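Local coordinates for protein TqaA (Penicillium aethiopicum, PDB 5EJD) that probably releases and cyclises the peptide as the C-terminal condensation-like domain of a nonribosomal peptide synthetase and binds 4'-phosphopantetheine, at residues Gly271-Thr276 against His343-Tyr348; Leu277-Thr282 against Leu377-Gln382. All blocks are in the same frame, centred on the assembly; numbering follows the deposited sequence.

Interaction 1: Gly271-Thr276 against His343-Tyr348. With PNS (4'-phosphopantetheine), chain R.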
ATOM      1  N   GLY A 271       9.752 -18.458  13.034  1.00 33.13           N
ATOM      2  CA  GLY A 271       8.481 -17.833  13.320  1.00 32.40           C
ATOM      3  C   GLY A 271       8.396 -16.295  13.265  1.00 34.28           C
ATOM      4  O   GLY A 271       7.363 -15.727  13.645  1.00 36.62           O
ATOM      5  N   ILE A 272       9.425 -15.631  12.748  1.00 29.88           N
ATOM      6  CA  ILE A 272       9.496 -14.176  12.711  1.00 29.25           C
ATOM      7  C   ILE A 272       9.562 -13.695  11.269  1.00 26.19           C
ATOM      8  O   ILE A 272      10.330 -14.213  10.487  1.00 28.99           O
ATOM      9  CB  ILE A 272      10.745 -13.700  13.488  1.00 29.76           C
ATOM     10  CG1 ILE A 272      10.691 -14.188  14.956  1.00 30.99           C
ATOM     11  CG2 ILE A 272      10.891 -12.203  13.433  1.00 28.55           C
ATOM     12  CD1 ILE A 272       9.515 -13.660  15.778  1.00 30.00           C
ATOM     13  N   THR A 273       8.745 -12.712  10.922  1.00 25.39           N
ATOM     14  CA  THR A 273       8.765 -12.122   9.593  1.00 24.51           C
ATOM     15  C   THR A 273       9.807 -11.011   9.512  1.00 25.55           C
ATOM     16  O   THR A 273      10.278 -10.502  10.530  1.00 27.55           O
ATOM     17  CB  THR A 273       7.428 -11.515   9.219  1.00 25.05           C
ATOM     18  OG1 THR A 273       7.149 -10.382  10.052  1.00 26.34           O
ATOM     19  CG2 THR A 273       6.326 -12.541   9.378  1.00 26.56           C
ATOM     20  N   MET A 274      10.192 -10.676   8.292  1.00 25.35           N
ATOM     21  CA  MET A 274      11.157  -9.639   8.050  1.00 24.84           C
ATOM     22  C   MET A 274      10.634  -8.305   8.573  1.00 22.93           C
ATOM     23  O   MET A 274      11.378  -7.511   9.118  1.00 22.27           O
ATOM     24  CB  MET A 274      11.413  -9.566   6.563  1.00 28.92           C
ATOM     25  CG  MET A 274      12.435  -8.508   6.158  1.00 34.45           C
ATOM     26  SD  MET A 274      14.072  -8.988   6.648  1.00 39.41           S
ATOM     27  CE  MET A 274      14.430 -10.169   5.311  1.00 40.28           C
ATOM     28  N   ALA A 275       9.360  -8.044   8.375  1.00 22.01           N
ATOM     29  CA  ALA A 275       8.776  -6.805   8.837  1.00 22.38           C
ATOM     30  C   ALA A 275       8.956  -6.647  10.322  1.00 21.99           C
ATOM     31  O   ALA A 275       9.232  -5.563  10.797  1.00 22.81           O
ATOM     32  CB  ALA A 275       7.281  -6.769   8.502  1.00 22.61           C
ATOM     33  N   THR A 276       8.751  -7.737  11.064  1.00 22.10           N
ATOM     34  CA  THR A 276       8.917  -7.712  12.506  1.00 21.93           C
ATOM     35  C   THR A 276      10.362  -7.327  12.868  1.00 22.58           C
ATOM     36  O   THR A 276      10.619  -6.492  13.732  1.00 22.91           O
ATOM     37  CB  THR A 276       8.577  -9.071  13.121  1.00 22.43           C
ATOM     38  OG1 THR A 276       7.164  -9.312  12.999  1.00 20.09           O
ATOM     39  CG2 THR A 276       8.961  -9.118  14.612  1.00 22.09           C
ATOM     40  N   HIS A 343       7.504 -10.092  20.960  1.00 21.77           N
ATOM     41  CA  HIS A 343       6.678  -9.021  21.478  1.00 21.48           C
ATOM     42  C   HIS A 343       6.242  -8.080  20.312  1.00 22.38           C
ATOM     43  O   HIS A 343       5.070  -7.726  20.211  1.00 25.33           O
ATOM     44  CB  HIS A 343       7.447  -8.253  22.546  1.00 20.00           C
ATOM     45  CG  HIS A 343       6.745  -7.015  23.038  1.00 21.57           C
ATOM     46  ND1 HIS A 343       5.552  -7.056  23.716  1.00 22.06           N
ATOM     47  CD2 HIS A 343       7.045  -5.711  22.902  1.00 21.29           C
ATOM     48  CE1 HIS A 343       5.168  -5.842  24.016  1.00 20.77           C
ATOM     49  NE2 HIS A 343       6.058  -5.007  23.531  1.00 22.39           N
ATOM     50  N   THR A 344       7.195  -7.680  19.480  1.00 20.60           N
ATOM     51  CA  THR A 344       6.935  -6.737  18.428  1.00 21.77           C
ATOM     52  C   THR A 344       5.930  -7.318  17.441  1.00 22.47           C
ATOM     53  O   THR A 344       4.945  -6.670  17.105  1.00 23.29           O
ATOM     54  CB  THR A 344       8.220  -6.361  17.714  1.00 21.36           C
ATOM     55  OG1 THR A 344       9.120  -5.719  18.635  1.00 18.83           O
ATOM     56  CG2 THR A 344       7.931  -5.417  16.599  1.00 21.77           C
ATOM     57  N   GLN A 345       6.129  -8.567  17.073  1.00 21.76           N
ATOM     58  CA  GLN A 345       5.224  -9.243  16.199  1.00 23.68           C
ATOM     59  C   GLN A 345       3.802  -9.381  16.757  1.00 24.56           C
ATOM     60  O   GLN A 345       2.810  -9.173  16.038  1.00 25.81           O
ATOM     61  CB  GLN A 345       5.756 -10.633  15.864  1.00 24.61           C
ATOM     62  CG  GLN A 345       5.009 -11.296  14.711  1.00 24.28           C
ATOM     63  CD  GLN A 345       5.900 -12.268  13.930  1.00 26.23           C
ATOM     64  OE1 GLN A 345       6.839 -11.862  13.165  1.00 22.94           O
ATOM     65  NE2 GLN A 345       5.604 -13.541  14.074  1.00 23.98           N
ATOM     66  N   THR A 346       3.687  -9.717  18.026  1.00 23.70           N
ATOM     67  CA  THR A 346       2.376  -9.735  18.682  1.00 24.05           C
ATOM     68  C   THR A 346       1.712  -8.367  18.721  1.00 22.71           C
ATOM     69  O   THR A 346       0.486  -8.256  18.644  1.00 24.07           O
ATOM     70  CB  THR A 346       2.520 -10.286  20.110  1.00 25.57           C
ATOM     71  OG1 THR A 346       2.904 -11.645  20.003  1.00 28.50           O
ATOM     72  CG2 THR A 346       1.209 -10.237  20.864  1.00 26.39           C
ATOM     73  N   GLN A 347       2.494  -7.308  18.894  1.00 22.93           N
ATOM     74  CA  GLN A 347       1.928  -5.945  18.918  1.00 24.94           C
ATOM     75  C   GLN A 347       1.375  -5.504  17.560  1.00 25.09           C
ATOM     76  O   GLN A 347       0.656  -4.491  17.469  1.00 27.37           O
ATOM     77  CB  GLN A 347       2.983  -4.944  19.402  1.00 24.00           C
ATOM     78  CG  GLN A 347       3.325  -5.079  20.873  1.00 25.17           C
ATOM     79  CD  GLN A 347       2.155  -4.699  21.741  1.00 22.87           C
ATOM     80  OE1 GLN A 347       1.387  -5.561  22.156  1.00 23.68           O
ATOM     81  NE2 GLN A 347       1.991  -3.414  21.990  1.00 23.29           N
ATOM     82  N   TYR A 348       1.771  -6.221  16.516  1.00 24.49           N
ATOM     83  CA  TYR A 348       1.203  -6.007  15.190  1.00 24.93           C
ATOM     84  C   TYR A 348       0.004  -6.884  15.026  1.00 24.46           C
ATOM     85  O   TYR A 348      -1.062  -6.369  14.707  1.00 29.15           O
ATOM     86  CB  TYR A 348       2.224  -6.274  14.082  1.00 24.61           C
ATOM     87  CG  TYR A 348       1.609  -6.568  12.745  1.00 24.50           C
ATOM     88  CD1 TYR A 348       0.843  -5.635  12.084  1.00 23.64           C
ATOM     89  CD2 TYR A 348       1.821  -7.788  12.130  1.00 24.45           C
ATOM     90  CE1 TYR A 348       0.277  -5.917  10.867  1.00 23.30           C
ATOM     91  CE2 TYR A 348       1.287  -8.060  10.891  1.00 23.52           C
ATOM     92  CZ  TYR A 348       0.513  -7.151  10.281  1.00 23.76           C
ATOM     93  OH  TYR A 348       0.003  -7.471   9.026  1.00 28.28           O
TER
HETATM   94  O23 PNS R 101       5.234 -10.048   6.768  1.00 20.52           O
HETATM   95  P24 PNS R 101       4.440  -9.204   7.736  1.00 21.59           P
HETATM   96  O26 PNS R 101       4.816  -9.318   9.161  1.00 21.95           O
HETATM   97  O27 PNS R 101       4.110  -7.721   7.145  1.00 19.86           O
HETATM   98  C28 PNS R 101       3.614  -6.585   7.828  1.00 20.06           C
HETATM   99  C29 PNS R 101       3.336  -5.306   6.911  1.00 23.38           C
HETATM  100  C30 PNS R 101       4.797  -5.013   6.807  1.00 24.81           C
HETATM  101  C31 PNS R 101       2.502  -4.697   8.052  1.00 22.62           C
HETATM  102  C32 PNS R 101       2.608  -5.917   5.674  1.00 23.09           C
HETATM  103  O33 PNS R 101       1.461  -6.730   6.144  1.00 19.04           O
HETATM  104  C34 PNS R 101       1.977  -4.735   4.965  1.00 25.98           C
HETATM  105  O35 PNS R 101       0.858  -4.326   5.299  1.00 27.83           O
HETATM  106  N36 PNS R 101       2.365  -3.861   4.095  1.00 32.13           N
HETATM  107  C37 PNS R 101       3.521  -3.644   3.351  1.00 41.81           C
HETATM  108  C38 PNS R 101       3.166  -3.301   1.914  1.00 45.67           C
HETATM  109  C39 PNS R 101       2.848  -1.870   1.575  1.00 45.73           C
HETATM  110  O40 PNS R 101       1.773  -1.432   1.889  1.00 52.58           O
HETATM  111  N41 PNS R 101       3.753  -1.214   0.850  1.00 45.89           N
HETATM  112  C42 PNS R 101       3.623   0.157   0.429  1.00 46.44           C
HETATM  113  C43 PNS R 101       2.497   0.358  -0.532  1.00 49.79           C
HETATM  114  S44 PNS R 101       2.976   1.519  -1.830  1.00 56.59           S

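Interaction 2: Leu277-Thr282 against Leu377-Gln382. With PNS (4'-phosphopantetheine), chain R.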
ATOM      1  N   LEU A 277      11.305  -7.917  12.170  1.00 23.24           N
ATOM      2  CA  LEU A 277      12.704  -7.636  12.412  1.00 25.42           C
ATOM      3  C   LEU A 277      13.030  -6.155  12.248  1.00 25.86           C
ATOM      4  O   LEU A 277      13.647  -5.525  13.117  1.00 24.64           O
ATOM      5  CB  LEU A 277      13.513  -8.508  11.463  1.00 26.83           C
ATOM      6  CG  LEU A 277      15.003  -8.569  11.605  1.00 33.78           C
ATOM      7  CD1 LEU A 277      15.389  -8.983  13.020  1.00 41.06           C
ATOM      8  CD2 LEU A 277      15.577  -9.571  10.609  1.00 34.88           C
ATOM      9  N   VAL A 278      12.558  -5.575  11.153  1.00 24.79           N
ATOM     10  CA  VAL A 278      12.757  -4.163  10.896  1.00 22.88           C
ATOM     11  C   VAL A 278      12.089  -3.283  11.957  1.00 22.05           C
ATOM     12  O   VAL A 278      12.667  -2.288  12.403  1.00 22.03           O
ATOM     13  CB  VAL A 278      12.191  -3.793   9.526  1.00 24.54           C
ATOM     14  CG1 VAL A 278      12.192  -2.286   9.337  1.00 25.79           C
ATOM     15  CG2 VAL A 278      13.004  -4.474   8.442  1.00 24.93           C
ATOM     16  N   LYS A 279      10.890  -3.638  12.387  1.00 21.71           N
ATOM     17  CA  LYS A 279      10.201  -2.811  13.371  1.00 24.27           C
ATOM     18  C   LYS A 279      10.804  -2.927  14.773  1.00 26.46           C
ATOM     19  O   LYS A 279      10.854  -1.940  15.504  1.00 27.40           O
ATOM     20  CB  LYS A 279       8.734  -3.125  13.375  1.00 26.69           C
ATOM     21  CG  LYS A 279       8.091  -2.473  12.172  1.00 32.31           C
ATOM     22  CD  LYS A 279       6.789  -3.063  11.742  1.00 36.23           C
ATOM     23  CE  LYS A 279       6.474  -2.525  10.338  1.00 41.65           C
ATOM     24  NZ  LYS A 279       5.225  -3.120   9.788  1.00 41.30           N
ATOM     25  N   ALA A 280      11.300  -4.111  15.129  1.00 25.18           N
ATOM     26  CA  ALA A 280      11.969  -4.296  16.402  1.00 25.27           C
ATOM     27  C   ALA A 280      13.249  -3.491  16.443  1.00 26.91           C
ATOM     28  O   ALA A 280      13.540  -2.851  17.442  1.00 29.91           O
ATOM     29  CB  ALA A 280      12.266  -5.749  16.632  1.00 23.30           C
ATOM     30  N   ALA A 281      13.993  -3.497  15.345  1.00 26.18           N
ATOM     31  CA  ALA A 281      15.215  -2.733  15.246  1.00 24.65           C
ATOM     32  C   ALA A 281      14.942  -1.261  15.431  1.00 26.98           C
ATOM     33  O   ALA A 281      15.669  -0.571  16.136  1.00 31.91           O
ATOM     34  CB  ALA A 281      15.846  -2.944  13.894  1.00 24.86           C
ATOM     35  N   THR A 282      13.877  -0.787  14.813  1.00 26.66           N
ATOM     36  CA  THR A 282      13.509   0.603  14.905  1.00 26.78           C
ATOM     37  C   THR A 282      13.139   0.930  16.354  1.00 26.99           C
ATOM     38  O   THR A 282      13.455   2.003  16.851  1.00 31.76           O
ATOM     39  CB  THR A 282      12.345   0.926  13.924  1.00 25.40           C
ATOM     40  OG1 THR A 282      12.792   0.694  12.589  1.00 23.77           O
ATOM     41  CG2 THR A 282      11.898   2.357  14.014  1.00 25.79           C
ATOM     42  N   LEU A 377       7.059   9.498  12.941  1.00 29.40           N
ATOM     43  CA  LEU A 377       7.938   8.486  12.353  1.00 30.15           C
ATOM     44  C   LEU A 377       7.056   7.347  11.796  1.00 29.30           C
ATOM     45  O   LEU A 377       6.114   6.893  12.477  1.00 26.26           O
ATOM     46  CB  LEU A 377       8.877   7.922  13.379  1.00 29.98           C
ATOM     47  CG  LEU A 377       9.773   6.843  12.801  1.00 34.35           C
ATOM     48  CD1 LEU A 377      10.841   7.430  11.942  1.00 37.30           C
ATOM     49  CD2 LEU A 377      10.446   6.074  13.915  1.00 37.45           C
ATOM     50  N   ILE A 378       7.308   6.951  10.551  1.00 24.33           N
ATOM     51  CA  ILE A 378       6.541   5.896   9.948  1.00 24.51           C
ATOM     52  C   ILE A 378       7.484   4.885   9.295  1.00 24.90           C
ATOM     53  O   ILE A 378       8.331   5.265   8.488  1.00 23.12           O
ATOM     54  CB  ILE A 378       5.574   6.417   8.901  1.00 28.56           C
ATOM     55  CG1 ILE A 378       4.699   7.487   9.501  1.00 29.56           C
ATOM     56  CG2 ILE A 378       4.713   5.280   8.363  1.00 29.72           C
ATOM     57  CD1 ILE A 378       3.795   8.180   8.522  1.00 30.95           C
ATOM     58  N   VAL A 379       7.314   3.605   9.640  1.00 23.65           N
ATOM     59  CA  VAL A 379       8.086   2.545   9.059  1.00 25.58           C
ATOM     60  C   VAL A 379       7.228   1.763   8.061  1.00 27.15           C
ATOM     61  O   VAL A 379       6.151   1.309   8.431  1.00 25.72           O
ATOM     62  CB  VAL A 379       8.546   1.586  10.137  1.00 28.26           C
ATOM     63  CG1 VAL A 379       9.297   0.426   9.518  1.00 30.73           C
ATOM     64  CG2 VAL A 379       9.429   2.300  11.123  1.00 30.12           C
ATOM     65  N   GLN A 380       7.689   1.646   6.803  1.00 26.47           N
ATOM     66  CA  GLN A 380       7.012   0.811   5.799  1.00 26.54           C
ATOM     67  C   GLN A 380       7.881  -0.295   5.359  1.00 24.67           C
ATOM     68  O   GLN A 380       8.813  -0.046   4.579  1.00 23.52           O
ATOM     69  CB  GLN A 380       6.807   1.408   4.425  1.00 28.52           C
ATOM     70  CG  GLN A 380       5.945   2.567   4.357  1.00 33.89           C
ATOM     71  CD  GLN A 380       5.107   2.662   3.098  1.00 33.45           C
ATOM     72  OE1 GLN A 380       5.426   2.233   1.969  1.00 35.23           O
ATOM     73  NE2 GLN A 380       4.054   3.336   3.298  1.00 33.91           N
ATOM     74  N   HIS A 381       7.490  -1.501   5.653  1.00 22.35           N
ATOM     75  CA  HIS A 381       8.194  -2.562   5.071  1.00 22.90           C
ATOM     76  C   HIS A 381       7.521  -2.910   3.719  1.00 25.38           C
ATOM     77  O   HIS A 381       6.332  -3.179   3.656  1.00 24.35           O
ATOM     78  CB  HIS A 381       8.229  -3.739   6.028  1.00 21.50           C
ATOM     79  CG  HIS A 381       8.978  -4.893   5.474  1.00 21.42           C
ATOM     80  ND1 HIS A 381      10.333  -4.846   5.239  1.00 21.82           N
ATOM     81  CD2 HIS A 381       8.567  -6.108   5.054  1.00 23.16           C
ATOM     82  CE1 HIS A 381      10.738  -6.005   4.754  1.00 23.18           C
ATOM     83  NE2 HIS A 381       9.684  -6.789   4.619  1.00 25.00           N
ATOM     84  N   GLN A 382       8.319  -3.000   2.659  1.00 25.51           N
ATOM     85  CA  GLN A 382       7.820  -3.229   1.321  1.00 23.40           C
ATOM     86  C   GLN A 382       7.807  -4.711   0.885  1.00 23.84           C
ATOM     87  O   GLN A 382       8.502  -5.086  -0.026  1.00 23.85           O
ATOM     88  CB  GLN A 382       8.677  -2.474   0.346  1.00 24.62           C
ATOM     89  CG  GLN A 382       8.904  -1.034   0.690  1.00 28.67           C
ATOM     90  CD  GLN A 382       7.696  -0.167   0.328  1.00 30.56           C
ATOM     91  OE1 GLN A 382       6.574  -0.488   0.661  1.00 31.45           O
ATOM     92  NE2 GLN A 382       7.956   0.984  -0.247  1.00 32.29           N
TER
HETATM   93  O23 PNS R 101       5.234 -10.048   6.768  1.00 20.52           O
HETATM   94  P24 PNS R 101       4.440  -9.204   7.736  1.00 21.59           P
HETATM   95  O26 PNS R 101       4.816  -9.318   9.161  1.00 21.95           O
HETATM   96  O27 PNS R 101       4.110  -7.721   7.145  1.00 19.86           O
HETATM   97  C28 PNS R 101       3.614  -6.585   7.828  1.00 20.06           C
HETATM   98  C29 PNS R 101       3.336  -5.306   6.911  1.00 23.38           C
HETATM   99  C30 PNS R 101       4.797  -5.013   6.807  1.00 24.81           C
HETATM  100  C31 PNS R 101       2.502  -4.697   8.052  1.00 22.62           C
HETATM  101  C32 PNS R 101       2.608  -5.917   5.674  1.00 23.09           C
HETATM  102  O33 PNS R 101       1.461  -6.730   6.144  1.00 19.04           O
HETATM  103  C34 PNS R 101       1.977  -4.735   4.965  1.00 25.98           C
HETATM  104  O35 PNS R 101       0.858  -4.326   5.299  1.00 27.83           O
HETATM  105  N36 PNS R 101       2.365  -3.861   4.095  1.00 32.13           N
HETATM  106  C37 PNS R 101       3.521  -3.644   3.351  1.00 41.81           C
HETATM  107  C38 PNS R 101       3.166  -3.301   1.914  1.00 45.67           C
HETATM  108  C39 PNS R 101       2.848  -1.870   1.575  1.00 45.73           C
HETATM  109  O40 PNS R 101       1.773  -1.432   1.889  1.00 52.58           O
HETATM  110  N41 PNS R 101       3.753  -1.214   0.850  1.00 45.89           N
HETATM  111  C42 PNS R 101       3.623   0.157   0.429  1.00 46.44           C
HETATM  112  C43 PNS R 101       2.497   0.358  -0.532  1.00 49.79           C
HETATM  113  S44 PNS R 101       2.976   1.519  -1.830  1.00 56.59           S
HETATM  114  O   HOH W   1       5.036  -1.331   7.378  1.00 26.37           O

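Interaction 1: Gly271-Thr276 against His343-Tyr348
Gln345 lays its carboxamide along the chain from Gly271 to Thr276 and hydrogen-bonds at three points. Gln345 NE2 donates to Gly271 O at 2.8 Å, in the plane of the glycine carbonyl. Gln345 OE1 accepts twice: from Thr273 N, in a nearly straight bond (3.1 Å, N-H...O 172°), and from Thr276 OG1 at 2.6 Å, each donor on a lone pair in the plane of the Gln345 carbonyl. Three bonds thus fix the rotation of the buried amide. With CG anti to the backbone N (chi1 -168°) and the chain extended beyond it, Gln345 spans from its own helix to the start of the other. Thr273 is the N-cap of helix 274-289: its OG1 accepts from Thr276 N (3.3 Å).

The cofactor uses the same hydroxyl. Thr273 OG1 donates to phosphate oxygen O26 of PNS at 2.7 Å, beside a helix N-terminus that would probably favour the negative charge. Further along the arm, PNS O33 makes a weak bond to Tyr348 OH (3.3 Å), and Ala275 CB lies 3.5 Å from PNS C30. Thr273 and Tyr348 are both residues of the phosphopantetheine site.

Apolar packing is slight. Thr276 CG2 rests 3.8 Å from Gln345 CB, the two side chains crossing at about a right angle, while Thr344 CG2 comes up to the backbone O of Thr276.

Ser40 and Phe63 of a second TqaA chain close over the site, Ser40 N bonding the cofactor. Helix 337-349 leans with His343, Thr344 and Gln347 on strand 320-327, and the start of helix 274-289 rests on strand 377-381.

Interaction 2: Leu277-Thr282 against Leu377-Gln382
Val379 carries the apolar part, with one methyl given to each half of the helix segment. Val379 CG1 meets Val278 CG1 at 4.0 Å and also the CG methylene of Lys279, whose chain slides past it in the opposite direction. Val379 CG2 lies 3.8 Å from Thr282 CG2, and Thr282 CG2 reaches Leu377 CD2 tip to tip at 4.0 Å. Val278 CG2 lies obliquely against the His381 ring, 4.2 Å from His381 ND1. With an alanine at Thr282, Val379 CG2 and Leu377 CD2 would probably face a gap on the helix side, and Val278 O would lose the hydroxyl, one of its two donors.

The segment of helix 274-289 lies 9.3 Å from strand 377-381, axis to axis, and nearly antiparallel to it (157°). It packs here on the six-stranded mixed sheet of this half of the condensation domain, a member of the CoA-dependent acyltransferase superfamily, with Phe297 of strand 294-301 alongside.

Thr282 OG1 donates to Val278 O (3.0 Å) from the face opposite to Thr282 N. One water ties helix to strand: it accepts from Lys279 NZ (3.0 Å) and His381 N and donates to Val379 O (3.1 Å). Lys279 NZ also bonds His299 ND1, and His381 ND1 is held by Thr427 OG1.

Interactions 1 and 2 use successive parts of helix 274-289, its capped start and the turns that follow, and their centres are about 10 Å apart. They touch directly: Ala275 CB packs 3.7 Å from His381 CD2, and Thr344 CG2 lies 4.0 Å from Lys279 CB. Both also line the phosphopantetheine pocket. Interaction 1 receives the phosphate end and the pantoyl hydroxyl; the two share the gem-dimethyl group, Lys279 NZ being 3.6 Å from PNS C30, the methyl that Ala275 also touches. Gln380, His381 and Gln382 of interaction 2 are pocket residues too, lining the arm beyond the pantoyl group. Asn302 and Asn383 add further hydrogen bonds. The arm, entering beside Ser40 of the second TqaA chain, is thus flanked by both contacts.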